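Local coordinates for protein CdiI toxin (Salmonella enterica subsp. enterica serovar Rubislaw str. ATCC 10717, PDB 4ZQU) that serves as the immunity protein of a contact-dependent growth inhibition module, neutralizing the toxic activity of its cognate CdiA-CT toxin, at residues 3-8 against 123-128; 35-40 against 55-60; 62-67 against 77-82. All coordinates share one frame; numbering follows the deposited sequence.

Contact 1: 3-8 against 123-128; sequences DIVKSA and CCNHDA
A8 and C124 meet as an antiparallel hydrogen-bonded pair, and the contact is tightest here. The amide N of A8 donates to O of C124 at 2.8 Å, and N of C124 returns the bond to O of A8. Two CA-H...O contacts add to this grip, one of them from CA of S7 to O of C124 at 3.2 Å. CB of A8 and CB of C124 share the face turned to L58 of helix 47-59. The pair joins the start of strand 8-14 to strand 118-124, neighbours in the antiparallel sheet of seven strands; away from this pair, toward V5 and H126, the two segments diverge. There the contact becomes loose and wet. One water accepts from N of H126 and donates to O of K6; a second lies 2.8 Å from OG of S7 and takes a weak bond from ND2 of N125. The methyl CG1 of V5 comes up to the edge of the H126 ring, 3.9 Å from NE2. N125, with CG between its backbone N and carbonyl carbon (chi1 53°), directs OD1 forward to N of D127, an Asx turn, and on to N of A128, at 2.9 and 3.0 Å.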
# COMPACT_ATOMS: atom_id res chain seq x y z
N ASP B 3 11.79 -8.20 14.98
CA ASP B 3 10.43 -8.30 14.47
C ASP B 3 10.41 -8.57 12.97
O ASP B 3 9.84 -9.56 12.52
CB ASP B 3 9.65 -7.03 14.79
N ILE B 4 11.04 -7.69 12.20
CA ILE B 4 11.11 -7.85 10.75
C ILE B 4 12.18 -8.85 10.35
O ILE B 4 13.32 -8.76 10.81
CB ILE B 4 11.39 -6.50 10.05
CG1 ILE B 4 10.26 -5.51 10.30
CG2 ILE B 4 11.57 -6.72 8.55
CD1 ILE B 4 8.95 -5.89 9.65
N VAL B 5 11.81 -9.80 9.50
CA VAL B 5 12.77 -10.76 8.96
C VAL B 5 12.88 -10.58 7.45
O VAL B 5 12.01 -9.96 6.83
CB VAL B 5 12.37 -12.21 9.27
CG1 VAL B 5 12.29 -12.43 10.78
CG2 VAL B 5 11.05 -12.56 8.61
N LYS B 6 13.94 -11.12 6.86
CA LYS B 6 14.15 -11.00 5.43
C LYS B 6 13.04 -11.71 4.66
O LYS B 6 12.69 -12.86 4.96
CB LYS B 6 15.51 -11.56 5.02
CG LYS B 6 15.81 -11.40 3.54
CD LYS B 6 17.21 -11.86 3.19
CE LYS B 6 17.53 -11.58 1.74
NZ LYS B 6 18.94 -11.95 1.42
N SER B 7 12.47 -11.02 3.68
CA SER B 7 11.39 -11.56 2.87
C SER B 7 11.60 -11.27 1.40
O SER B 7 12.44 -10.46 1.02
CB SER B 7 10.04 -10.99 3.32
OG SER B 7 9.84 -11.15 4.71
N ALA B 8 10.82 -11.95 0.56
CA ALA B 8 10.80 -11.71 -0.87
C ALA B 8 9.36 -11.57 -1.34
O ALA B 8 8.47 -12.25 -0.83
CB ALA B 8 11.51 -12.83 -1.61
N CYS B 123 4.27 -13.13 -0.73
CA CYS B 123 5.39 -12.86 0.18
C CYS B 123 6.01 -14.18 0.62
O CYS B 123 5.31 -15.17 0.79
CB CYS B 123 4.92 -12.05 1.38
SG CYS B 123 6.22 -11.68 2.58
N CYS B 124 7.33 -14.19 0.81
CA CYS B 124 8.02 -15.42 1.19
C CYS B 124 9.13 -15.14 2.18
O CYS B 124 9.93 -14.23 1.99
CB CYS B 124 8.57 -16.13 -0.04
SG CYS B 124 9.64 -17.55 0.30
N ASN B 125 9.19 -15.92 3.25
CA ASN B 125 10.31 -15.87 4.17
C ASN B 125 10.70 -17.27 4.63
O ASN B 125 10.34 -18.26 3.99
CB ASN B 125 10.00 -14.97 5.37
CG ASN B 125 8.71 -15.34 6.08
OD1 ASN B 125 8.22 -16.47 5.97
ND2 ASN B 125 8.16 -14.40 6.84
N HIS B 126 11.44 -17.34 5.73
CA HIS B 126 11.88 -18.62 6.26
C HIS B 126 10.71 -19.46 6.75
O HIS B 126 10.80 -20.69 6.82
CB HIS B 126 12.88 -18.41 7.40
CG HIS B 126 12.30 -17.66 8.56
ND1 HIS B 126 11.49 -18.25 9.50
CD2 HIS B 126 12.42 -16.36 8.93
CE1 HIS B 126 11.13 -17.35 10.40
NE2 HIS B 126 11.68 -16.20 10.08
N ASP B 127 9.60 -18.79 7.06
CA ASP B 127 8.48 -19.43 7.73
C ASP B 127 7.46 -20.04 6.77
O ASP B 127 7.06 -21.19 6.93
CB ASP B 127 7.78 -18.42 8.64
CG ASP B 127 6.66 -19.04 9.45
OD1 ASP B 127 6.97 -19.79 10.40
OD2 ASP B 127 5.48 -18.78 9.13
N ALA B 128 7.03 -19.26 5.77
CA ALA B 128 6.01 -19.73 4.84
C ALA B 128 5.91 -18.86 3.59
O ALA B 128 6.44 -17.75 3.55
CB ALA B 128 4.65 -19.79 5.53
O HOH W 1 13.43 -14.83 6.44
O HOH W 2 7.47 -11.54 6.12

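Contact 2: 35-40 against 55-60; sequences LGVQHL and KDALSH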
# COMPACT_ATOMS: atom_id res chain seq x y z
N LEU B 35 14.16 -3.21 -11.17
CA LEU B 35 15.28 -4.10 -11.41
C LEU B 35 14.83 -5.56 -11.35
O LEU B 35 15.61 -6.47 -11.63
CB LEU B 35 16.39 -3.85 -10.39
CG LEU B 35 16.82 -2.40 -10.23
CD1 LEU B 35 17.96 -2.30 -9.23
CD2 LEU B 35 17.22 -1.79 -11.57
N GLY B 36 13.57 -5.76 -10.99
CA GLY B 36 13.00 -7.10 -10.91
C GLY B 36 12.61 -7.63 -12.27
O GLY B 36 12.84 -6.98 -13.29
N VAL B 37 12.01 -8.82 -12.29
CA VAL B 37 11.61 -9.44 -13.55
C VAL B 37 10.10 -9.57 -13.68
O VAL B 37 9.37 -9.59 -12.69
CB VAL B 37 12.24 -10.83 -13.71
CG1 VAL B 37 13.75 -10.74 -13.65
CG2 VAL B 37 11.72 -11.78 -12.65
N GLN B 38 9.63 -9.64 -14.93
CA GLN B 38 8.21 -9.81 -15.21
C GLN B 38 7.98 -11.05 -16.07
O GLN B 38 8.70 -11.30 -17.03
CB GLN B 38 7.65 -8.58 -15.92
CG GLN B 38 6.20 -8.73 -16.32
CD GLN B 38 5.69 -7.57 -17.15
OE1 GLN B 38 5.46 -7.71 -18.35
NE2 GLN B 38 5.51 -6.42 -16.51
N HIS B 39 6.96 -11.82 -15.70
CA HIS B 39 6.57 -12.98 -16.49
C HIS B 39 5.12 -12.86 -16.95
O HIS B 39 4.20 -12.88 -16.14
CB HIS B 39 6.77 -14.27 -15.69
CG HIS B 39 8.19 -14.54 -15.32
ND1 HIS B 39 9.17 -14.78 -16.26
CD2 HIS B 39 8.80 -14.62 -14.12
CE1 HIS B 39 10.33 -14.99 -15.65
NE2 HIS B 39 10.13 -14.89 -14.35
N LEU B 40 4.93 -12.73 -18.26
CA LEU B 40 3.60 -12.70 -18.86
C LEU B 40 3.23 -14.09 -19.37
O LEU B 40 4.09 -14.82 -19.87
CB LEU B 40 3.53 -11.68 -19.99
CG LEU B 40 3.47 -10.21 -19.59
CD1 LEU B 40 3.58 -9.32 -20.82
CD2 LEU B 40 2.19 -9.92 -18.84
N LYS B 55 8.42 -18.24 -8.54
CA LYS B 55 9.66 -18.45 -7.82
C LYS B 55 10.82 -17.64 -8.40
O LYS B 55 11.64 -17.09 -7.67
CB LYS B 55 10.03 -19.94 -7.79
CG LYS B 55 10.30 -20.45 -6.38
CD LYS B 55 10.76 -21.90 -6.37
CE LYS B 55 11.34 -22.27 -5.01
NZ LYS B 55 11.03 -21.26 -3.95
N ASP B 56 10.87 -17.57 -9.73
CA ASP B 56 11.92 -16.81 -10.41
C ASP B 56 11.78 -15.31 -10.11
O ASP B 56 12.78 -14.62 -9.93
CB ASP B 56 11.86 -17.06 -11.92
CG ASP B 56 12.91 -16.28 -12.68
OD1 ASP B 56 14.10 -16.67 -12.62
OD2 ASP B 56 12.55 -15.29 -13.34
N ALA B 57 10.54 -14.84 -10.07
CA ALA B 57 10.26 -13.45 -9.72
C ALA B 57 10.66 -13.16 -8.28
O ALA B 57 11.20 -12.10 -7.98
CB ALA B 57 8.79 -13.14 -9.93
N LEU B 58 10.39 -14.11 -7.39
CA LEU B 58 10.73 -13.98 -5.98
C LEU B 58 12.24 -13.93 -5.78
O LEU B 58 12.73 -13.24 -4.88
CB LEU B 58 10.15 -15.14 -5.17
CG LEU B 58 8.66 -15.09 -4.83
CD1 LEU B 58 8.22 -16.37 -4.15
CD2 LEU B 58 8.39 -13.90 -3.94
N SER B 59 12.97 -14.66 -6.61
CA SER B 59 14.42 -14.74 -6.49
C SER B 59 15.07 -13.39 -6.81
O SER B 59 16.21 -13.14 -6.40
CB SER B 59 14.98 -15.83 -7.40
OG SER B 59 14.60 -15.61 -8.75
N HIS B 60 14.36 -12.54 -7.54
CA HIS B 60 14.87 -11.23 -7.90
C HIS B 60 14.41 -10.14 -6.94
O HIS B 60 14.71 -8.97 -7.14
CB HIS B 60 14.45 -10.87 -9.33
CG HIS B 60 15.15 -11.67 -10.38
ND1 HIS B 60 14.84 -12.98 -10.65
CD2 HIS B 60 16.17 -11.34 -11.21
CE1 HIS B 60 15.63 -13.43 -11.61
NE2 HIS B 60 16.45 -12.46 -11.97
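The polar link of this contact is a single bond from H39 to D56. NE2 of H39 donates to OD2 of D56 at 2.7 Å, with the oxygen in the plane of the imidazole, at its edge, and approached on its anti side. The bond is bent, 145° at the hydrogen, and the ring and carboxylate planes stand 55° apart. A second imidazole is held from within its own segment: ND1 of H60 donates to the backbone O of D56 at 2.7 Å, which helps fix the rotation of the ring, one face of which meets V37. That valine carries most of the apolar contact. Its methyl CG1 sits over the middle of the H60 ring, 3.5 Å from the centroid, a CH-pi contact. With chi1 at -58°, CG2 of V37 is turned instead to the helix, 3.7 Å from CA of A57 and as close to OD2 of D56. The last turn of helix 47-59 is thereby laid against strand 30-41, whose backbone pairs with T23 and V21 of strand 19-26. A57 also packs on V21, while on the strand's other side Q38 and L40 meet helix 87-105.

Contact 3: 62-67 against 77-82; sequences RFVLPA and EVTFDL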
# COMPACT_ATOMS: atom_id res chain seq x y z
N ARG B 62 14.22 -7.81 -3.67
CA ARG B 62 15.23 -7.19 -2.82
C ARG B 62 14.69 -6.86 -1.44
O ARG B 62 13.55 -6.41 -1.29
CB ARG B 62 15.78 -5.93 -3.48
CG ARG B 62 16.63 -6.18 -4.70
CD ARG B 62 17.19 -4.88 -5.24
NE ARG B 62 16.16 -4.05 -5.86
CZ ARG B 62 16.25 -2.73 -5.97
NH1 ARG B 62 17.30 -2.09 -5.50
NH2 ARG B 62 15.26 -2.06 -6.56
N PHE B 63 15.52 -7.09 -0.43
CA PHE B 63 15.21 -6.71 0.95
C PHE B 63 15.87 -5.36 1.22
O PHE B 63 17.04 -5.30 1.59
CB PHE B 63 15.71 -7.79 1.91
CG PHE B 63 15.26 -7.60 3.32
CD1 PHE B 63 13.92 -7.43 3.62
CD2 PHE B 63 16.18 -7.61 4.36
CE1 PHE B 63 13.50 -7.26 4.92
CE2 PHE B 63 15.76 -7.44 5.67
CZ PHE B 63 14.43 -7.27 5.95
N VAL B 64 15.11 -4.29 1.03
CA VAL B 64 15.71 -2.98 0.85
C VAL B 64 14.92 -1.85 1.54
O VAL B 64 13.70 -1.91 1.63
CB VAL B 64 15.85 -2.68 -0.67
CG1 VAL B 64 14.53 -2.93 -1.39
CG2 VAL B 64 16.38 -1.28 -0.95
N LEU B 65 15.65 -0.85 2.04
CA LEU B 65 15.06 0.35 2.62
C LEU B 65 15.46 1.58 1.81
O LEU B 65 16.40 1.51 1.02
CB LEU B 65 15.50 0.50 4.08
CG LEU B 65 14.70 -0.33 5.08
CD1 LEU B 65 15.36 -0.27 6.45
CD2 LEU B 65 13.27 0.17 5.15
N PRO B 66 14.75 2.71 1.98
CA PRO B 66 15.09 3.92 1.21
C PRO B 66 16.53 4.39 1.44
O PRO B 66 17.24 4.70 0.49
CB PRO B 66 14.10 4.96 1.73
CG PRO B 66 12.95 4.18 2.22
CD PRO B 66 13.52 2.91 2.78
N ALA B 67 16.93 4.43 2.71
CA ALA B 67 18.24 4.93 3.09
C ALA B 67 18.58 4.41 4.48
O ALA B 67 17.70 3.93 5.19
CB ALA B 67 18.27 6.46 3.06
N GLU B 77 20.71 -7.24 7.28
CA GLU B 77 20.76 -7.82 5.94
C GLU B 77 20.21 -6.86 4.88
O GLU B 77 20.38 -7.09 3.68
CB GLU B 77 19.97 -9.12 5.89
CG GLU B 77 20.74 -10.35 6.35
CD GLU B 77 19.95 -11.62 6.14
OE1 GLU B 77 19.34 -12.12 7.11
OE2 GLU B 77 19.95 -12.13 4.99
N VAL B 78 19.55 -5.80 5.33
CA VAL B 78 18.81 -4.94 4.42
C VAL B 78 19.74 -4.10 3.55
O VAL B 78 20.82 -3.69 3.99
CB VAL B 78 17.83 -4.02 5.21
CG1 VAL B 78 18.56 -2.88 5.90
CG2 VAL B 78 16.75 -3.47 4.28
N THR B 79 19.34 -3.88 2.30
CA THR B 79 20.09 -3.01 1.40
C THR B 79 19.37 -1.68 1.27
O THR B 79 18.33 -1.46 1.90
CB THR B 79 20.28 -3.66 0.01
OG1 THR B 79 19.03 -3.74 -0.67
CG2 THR B 79 20.87 -5.05 0.15
N PHE B 80 19.91 -0.77 0.46
CA PHE B 80 19.33 0.56 0.34
C PHE B 80 19.21 1.02 -1.11
O PHE B 80 20.11 0.81 -1.92
CB PHE B 80 20.15 1.57 1.14
CG PHE B 80 20.38 1.16 2.56
CD1 PHE B 80 19.34 1.17 3.48
CD2 PHE B 80 21.64 0.76 2.99
CE1 PHE B 80 19.55 0.78 4.79
CE2 PHE B 80 21.85 0.37 4.30
CZ PHE B 80 20.81 0.38 5.21
N ASP B 81 18.08 1.66 -1.42
CA ASP B 81 17.81 2.15 -2.77
C ASP B 81 16.79 3.29 -2.69
O ASP B 81 15.60 3.05 -2.53
CB ASP B 81 17.29 1.03 -3.66
CG ASP B 81 17.25 1.41 -5.13
OD1 ASP B 81 17.34 2.61 -5.45
OD2 ASP B 81 17.12 0.50 -5.97
N LEU B 82 17.28 4.52 -2.83
CA LEU B 82 16.42 5.69 -2.68
C LEU B 82 15.45 5.87 -3.85
O LEU B 82 14.32 6.31 -3.67
CB LEU B 82 17.27 6.94 -2.52
CG LEU B 82 16.51 8.15 -1.97
CD1 LEU B 82 16.13 7.91 -0.50
CD2 LEU B 82 17.33 9.42 -2.13
O HOH W 3 19.28 -3.10 -3.28
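Segments 62-67 and 77-82 run as a short parallel pair, V64 beside T79 and L65 beside F80, stitched by three backbone bonds: N of T79 to O of F63 at 2.8 Å, N of L65 to O of T79, and N of D81 to O of L65 at 3.0 Å. On the side of V64 and T79, the main polar link is the salt bridge of R62 to D81. NH1 of R62 donates to OD2 of D81 at 2.6 Å in a nearly straight bond (165°), lying in the guanidinium plane and using the anti lone pair of the oxygen; NH2 of R62 adds a weak bond to the same atom. The guanidinium and carboxylate planes are 59° apart. A bend at chi3 (-71°) turns the arginine toward the aspartate, and D33 gives NH2 a second partner. Water links NH1 of R62 to OG1 of T79, while CG2 of V64 lies 3.7 Å from CB of D81, beside the salt bridge. V78 wedges between F63 and L65: its CG2 sits above the F63 ring, offset toward the rim, and 3.8 Å from CG of L65. The F80 ring has its edge at O of L65, and its CD1 is 3.5 Å from C of A67 and 3.9 Å from CB of L65. At the far end CD1 of L82 packs on P66 and A67. V13 of the CdiA-CT toxin chain packs on P66, A67 and L82, and R29 of that chain on L65, so this edge belongs to the toxin interface. OD1 of D81, at the N-cap of helix 82-85, makes weak bonds to N of D83 and N of L84; the arrangement is a two-stranded parallel sheet whose second strand runs into a capped helix.

The three contacts touch one another pairwise. Contact 1 closes the longest loop, and contacts 2 and 3 lie one after the other inside it. Contacts 1 and 2, their centres about 17 Å apart, both reach the seven-stranded sheet and meet through L58, whose O lies 3.5 Å from CB of A8. Contact 3 stands about 15 Å from contact 1, centre to centre, where CE1 of F63 approaches O of V5 at 3.6 Å. Contacts 2 and 3, about 18 Å apart between centres, touch where CD1 of L35 rests 3.7 Å from CZ of R62. Contact 3 alone of the three meets the toxin chain.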